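Local atomic coordinates of ferrous IRON transport protein B homolog (Methanocaldococcus jannaschii, PDB entry 2WJI), a protein that binds guanine nucleotides through its cytosolic G-domain, the part described here, and is probably the GTP-driven transporter that moves ferrous iron across the cell membrane. Residues Asp83-Val89 / Asn110-Asn116. Residues are numbered along the deposited sequence; the frame is centred on the assembly and turned at random.
Sequences DLVVNIV and NLLLALN. With GNP (phosphoaminophosphonic acid-guanylate ester), chain C.
Val85, Asn87 and Val89 exchange backbone hydrogen bonds with the strand 111-116 in parallel register, the two axes 4.6 Å apart and turned by 27°. The pair illustrates the beta-alpha-beta crossover of P-loop GTPases: helix 94-106 links two neighbouring central strands of the G-domain sheet. Each of the three residues in 83-89 donates its N-H to one carbonyl and accepts from the amide two residues further on, as when Asn87 takes Leu112 O and offers its own carbonyl to Ala114 N.

Side chains alternate between the two faces of the sheet, both largely apolar. On one, Leu84 and Leu112 meet obliquely, CD1 of Leu84 lying 3.7 Å from CB of Leu112, and both pack under helix 152-162. Further along, the small Ala114 receives Val86 CG1 and Ile88 CG1 on its single methyl. The other face looks to helix 94-106. There Leu111 CD1 rests against both Val85 CG1 and Asn87 CB, while Val89 sets CG1 beside its backbone N and anti to the carbonyl carbon (chi1 -51°), which puts CG2 between the two, and that methyl of Val89 presses tightly on Leu115 CD1 at 3.4 Å.

The two ends of the pair are closed by asparagines. At the start, Asn110 ND2 bonds Asp83 O at 2.9 Å, the acceptor close to its amide plane, and also reaches Ala162 O. A leucine in its place would probably leave both carbonyls without this donor and weaken the tie between the strand starts and the end of helix 152-162. At the finish, Asn116 N is bound by Val89 O, and its side chain enters the nucleotide pocket. Asn116 ND2 bonds Val14 O while OD1 accepts from Ala146 N, and Asn116 ND2 also comes to 3.2 Å from N7 of the guanine of GNP.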
ATOM      1  N   ASP A  83       4.377 -11.704   2.068  1.00 27.05           N
ATOM      2  CA  ASP A  83       5.627 -11.571   1.324  1.00 29.45           C
ATOM      3  C   ASP A  83       5.991 -10.100   1.119  1.00 27.89           C
ATOM      4  O   ASP A  83       7.166  -9.738   1.056  1.00 29.22           O
ATOM      5  CB  ASP A  83       5.521 -12.270  -0.035  1.00 31.27           C
ATOM      6  CG  ASP A  83       5.365 -13.778   0.097  1.00 34.74           C
ATOM      7  OD1 ASP A  83       6.222 -14.416   0.746  1.00 35.16           O
ATOM      8  OD2 ASP A  83       4.384 -14.324  -0.451  1.00 37.35           O
ATOM      9  N   LEU A  84       4.980  -9.247   1.015  1.00 23.39           N
ATOM     10  CA  LEU A  84       5.222  -7.815   0.864  1.00 21.20           C
ATOM     11  C   LEU A  84       4.105  -7.036   1.536  1.00 24.36           C
ATOM     12  O   LEU A  84       2.930  -7.380   1.399  1.00 25.51           O
ATOM     13  CB  LEU A  84       5.310  -7.428  -0.629  1.00 22.21           C
ATOM     14  CG  LEU A  84       5.489  -5.938  -0.965  1.00 26.60           C
ATOM     15  CD1 LEU A  84       6.772  -5.396  -0.356  1.00 31.89           C
ATOM     16  CD2 LEU A  84       5.468  -5.671  -2.482  1.00 25.48           C
ATOM     17  N   VAL A  85       4.474  -5.995   2.274  1.00 21.35           N
ATOM     18  CA  VAL A  85       3.486  -5.061   2.790  1.00 24.02           C
ATOM     19  C   VAL A  85       3.578  -3.800   1.945  1.00 27.13           C
ATOM     20  O   VAL A  85       4.635  -3.166   1.877  1.00 32.38           O
ATOM     21  CB  VAL A  85       3.717  -4.741   4.283  1.00 24.42           C
ATOM     22  CG1 VAL A  85       2.805  -3.600   4.743  1.00 25.01           C
ATOM     23  CG2 VAL A  85       3.486  -5.985   5.140  1.00 25.93           C
ATOM     24  N   VAL A  86       2.484  -3.463   1.267  1.00 25.52           N
ATOM     25  CA  VAL A  86       2.438  -2.257   0.462  1.00 21.77           C
ATOM     26  C   VAL A  86       1.826  -1.145   1.314  1.00 27.32           C
ATOM     27  O   VAL A  86       0.614  -1.110   1.546  1.00 28.01           O
ATOM     28  CB  VAL A  86       1.631  -2.453  -0.849  1.00 17.23           C
ATOM     29  CG1 VAL A  86       1.561  -1.160  -1.625  1.00 22.71           C
ATOM     30  CG2 VAL A  86       2.258  -3.534  -1.722  1.00 17.95           C
ATOM     31  N   ASN A  87       2.676  -0.252   1.805  1.00 24.28           N
ATOM     32  CA  ASN A  87       2.223   0.820   2.679  1.00 28.19           C
ATOM     33  C   ASN A  87       1.780   1.996   1.815  1.00 24.29           C
ATOM     34  O   ASN A  87       2.604   2.678   1.180  1.00 21.38           O
ATOM     35  CB  ASN A  87       3.333   1.208   3.663  1.00 27.05           C
ATOM     36  CG  ASN A  87       2.929   2.324   4.619  1.00 32.78           C
ATOM     37  OD1 ASN A  87       1.743   2.556   4.896  1.00 32.82           O
ATOM     38  ND2 ASN A  87       3.933   3.022   5.139  1.00 28.78           N
ATOM     39  N   ILE A  88       0.468   2.204   1.763  1.00 22.94           N
ATOM     40  CA  ILE A  88      -0.093   3.278   0.947  1.00 24.93           C
ATOM     41  C   ILE A  88      -0.141   4.547   1.772  1.00 21.99           C
ATOM     42  O   ILE A  88      -0.686   4.558   2.880  1.00 21.54           O
ATOM     43  CB  ILE A  88      -1.495   2.924   0.431  1.00 23.21           C
ATOM     44  CG1 ILE A  88      -1.404   1.691  -0.479  1.00 28.02           C
ATOM     45  CG2 ILE A  88      -2.106   4.120  -0.309  1.00 27.09           C
ATOM     46  CD1 ILE A  88      -2.706   0.946  -0.653  1.00 31.66           C
ATOM     47  N   VAL A  89       0.453   5.606   1.238  1.00 22.57           N
ATOM     48  CA  VAL A  89       0.546   6.876   1.938  1.00 26.94           C
ATOM     49  C   VAL A  89       0.009   8.024   1.079  1.00 30.64           C
ATOM     50  O   VAL A  89       0.111   7.996  -0.151  1.00 33.19           O
ATOM     51  CB  VAL A  89       2.004   7.164   2.364  1.00 30.93           C
ATOM     52  CG1 VAL A  89       2.587   5.962   3.106  1.00 37.55           C
ATOM     53  CG2 VAL A  89       2.852   7.501   1.167  1.00 30.17           C
ATOM     54  N   ASN A 110       8.683  -6.698   5.231  1.00 34.48           N
ATOM     55  CA  ASN A 110       9.192  -6.416   3.891  1.00 32.36           C
ATOM     56  C   ASN A 110       8.300  -5.362   3.254  1.00 31.76           C
ATOM     57  O   ASN A 110       7.152  -5.636   2.910  1.00 31.88           O
ATOM     58  CB  ASN A 110       9.190  -7.678   3.031  1.00 28.44           C
ATOM     59  CG  ASN A 110       9.936  -7.488   1.720  1.00 34.22           C
ATOM     60  OD1 ASN A 110      10.800  -6.618   1.609  1.00 40.96           O
ATOM     61  ND2 ASN A 110       9.614  -8.308   0.727  1.00 29.74           N
ATOM     62  N   LEU A 111       8.829  -4.160   3.082  1.00 33.60           N
ATOM     63  CA  LEU A 111       7.969  -3.009   2.862  1.00 34.28           C
ATOM     64  C   LEU A 111       8.192  -2.333   1.518  1.00 32.05           C
ATOM     65  O   LEU A 111       9.301  -2.325   0.988  1.00 31.77           O
ATOM     66  CB  LEU A 111       8.179  -2.004   3.992  1.00 36.81           C
ATOM     67  CG  LEU A 111       7.179  -0.864   4.142  1.00 40.56           C
ATOM     68  CD1 LEU A 111       5.784  -1.398   4.450  1.00 35.48           C
ATOM     69  CD2 LEU A 111       7.651   0.070   5.241  1.00 44.05           C
ATOM     70  N   LEU A 112       7.113  -1.765   0.985  1.00 29.25           N
ATOM     71  CA  LEU A 112       7.136  -0.995  -0.253  1.00 27.73           C
ATOM     72  C   LEU A 112       6.129   0.137  -0.111  1.00 28.21           C
ATOM     73  O   LEU A 112       4.990  -0.079   0.312  1.00 30.35           O
ATOM     74  CB  LEU A 112       6.750  -1.863  -1.444  1.00 27.52           C
ATOM     75  CG  LEU A 112       6.524  -1.098  -2.748  1.00 34.62           C
ATOM     76  CD1 LEU A 112       7.773  -0.325  -3.114  1.00 41.82           C
ATOM     77  CD2 LEU A 112       6.138  -2.046  -3.884  1.00 34.86           C
ATOM     78  N   LEU A 113       6.551   1.340  -0.473  1.00 26.54           N
ATOM     79  CA  LEU A 113       5.738   2.526  -0.251  1.00 28.97           C
ATOM     80  C   LEU A 113       5.035   2.959  -1.536  1.00 29.07           C
ATOM     81  O   LEU A 113       5.683   3.245  -2.541  1.00 33.75           O
ATOM     82  CB  LEU A 113       6.623   3.654   0.273  1.00 36.52           C
ATOM     83  CG  LEU A 113       6.091   4.435   1.472  1.00 47.17           C
ATOM     84  CD1 LEU A 113       5.609   3.462   2.522  1.00 50.06           C
ATOM     85  CD2 LEU A 113       7.172   5.342   2.039  1.00 46.97           C
ATOM     86  N   ALA A 114       3.708   2.984  -1.500  1.00 26.94           N
ATOM     87  CA  ALA A 114       2.913   3.514  -2.594  1.00 27.44           C
ATOM     88  C   ALA A 114       2.425   4.906  -2.208  1.00 29.20           C
ATOM     89  O   ALA A 114       1.601   5.063  -1.305  1.00 25.94           O
ATOM     90  CB  ALA A 114       1.746   2.586  -2.908  1.00 26.35           C
ATOM     91  N   LEU A 115       2.945   5.906  -2.912  1.00 25.86           N
ATOM     92  CA  LEU A 115       2.722   7.309  -2.602  1.00 24.58           C
ATOM     93  C   LEU A 115       1.604   7.836  -3.490  1.00 25.96           C
ATOM     94  O   LEU A 115       1.828   8.212  -4.650  1.00 23.17           O
ATOM     95  CB  LEU A 115       4.022   8.079  -2.829  1.00 25.92           C
ATOM     96  CG  LEU A 115       4.102   9.565  -2.497  1.00 31.89           C
ATOM     97  CD1 LEU A 115       3.964   9.806  -1.002  1.00 34.77           C
ATOM     98  CD2 LEU A 115       5.423  10.106  -3.006  1.00 34.51           C
ATOM     99  N   ASN A 116       0.397   7.822  -2.940  1.00 21.96           N
ATOM    100  CA  ASN A 116      -0.818   8.104  -3.677  1.00 25.78           C
ATOM    101  C   ASN A 116      -1.220   9.581  -3.661  1.00 28.02           C
ATOM    102  O   ASN A 116      -0.664  10.388  -2.915  1.00 30.77           O
ATOM    103  CB  ASN A 116      -1.957   7.242  -3.129  1.00 24.28           C
ATOM    104  CG  ASN A 116      -3.094   7.082  -4.117  1.00 29.61           C
ATOM    105  OD1 ASN A 116      -2.882   7.122  -5.326  1.00 31.93           O
ATOM    106  ND2 ASN A 116      -4.306   6.884  -3.608  1.00 28.27           N
TER
HETATM  107  PG  GNP C1166     -10.790   3.658   4.175  1.00 32.59           P
HETATM  108  O1G GNP C1166     -10.966   2.221   3.802  1.00 29.73           O
HETATM  109  O2G GNP C1166      -9.708   3.885   5.216  1.00 29.98           O
HETATM  110  O3G GNP C1166     -12.177   4.039   4.632  1.00 37.89           O
HETATM  111  N3B GNP C1166     -10.440   4.542   2.883  1.00 31.56           N
HETATM  112  PB  GNP C1166      -9.508   4.141   1.643  1.00 31.59           P
HETATM  113  O1B GNP C1166      -8.094   4.148   2.068  1.00 27.88           O
HETATM  114  O2B GNP C1166      -9.997   2.877   1.092  1.00 26.02           O
HETATM  115  O3A GNP C1166      -9.658   5.218   0.556  1.00 30.98           O
HETATM  116  PA  GNP C1166     -10.482   5.130  -0.751  1.00 32.39           P
HETATM  117  O1A GNP C1166      -9.694   4.392  -1.773  1.00 36.74           O
HETATM  118  O2A GNP C1166     -11.860   4.648  -0.507  1.00 26.57           O
HETATM  119  O5' GNP C1166     -10.581   6.610  -1.253  1.00 43.44           O
HETATM  120  C5' GNP C1166     -10.634   7.671  -0.308  1.00 41.36           C
HETATM  121  C4' GNP C1166     -10.855   8.988  -1.029  1.00 38.57           C
HETATM  122  O4' GNP C1166      -9.623   9.446  -1.648  1.00 31.70           O
HETATM  123  C3' GNP C1166     -11.897   8.937  -2.141  1.00 39.43           C
HETATM  124  O3' GNP C1166     -12.573  10.187  -2.209  1.00 44.20           O
HETATM  125  C2' GNP C1166     -11.041   8.748  -3.377  1.00 36.88           C
HETATM  126  O2' GNP C1166     -11.665   9.261  -4.534  1.00 42.39           O
HETATM  127  C1' GNP C1166      -9.846   9.619  -3.025  1.00 30.41           C
HETATM  128  N9  GNP C1166      -8.668   9.231  -3.783  1.00 29.52           N
HETATM  129  C8  GNP C1166      -8.174   7.957  -3.943  1.00 32.81           C
HETATM  130  N7  GNP C1166      -7.108   7.920  -4.696  1.00 31.57           N
HETATM  131  C5  GNP C1166      -6.893   9.247  -5.068  1.00 28.46           C
HETATM  132  C6  GNP C1166      -5.887   9.825  -5.881  1.00 30.48           C
HETATM  133  O6  GNP C1166      -4.950   9.257  -6.465  1.00 32.23           O
HETATM  134  N1  GNP C1166      -6.038  11.209  -6.004  1.00 22.50           N
HETATM  135  C2  GNP C1166      -7.041  11.945  -5.411  1.00 30.08           C
HETATM  136  N2  GNP C1166      -7.025  13.271  -5.644  1.00 26.42           N
HETATM  137  N3  GNP C1166      -7.986  11.413  -4.643  1.00 32.81           N
HETATM  138  C4  GNP C1166      -7.853  10.066  -4.517  1.00 30.18           C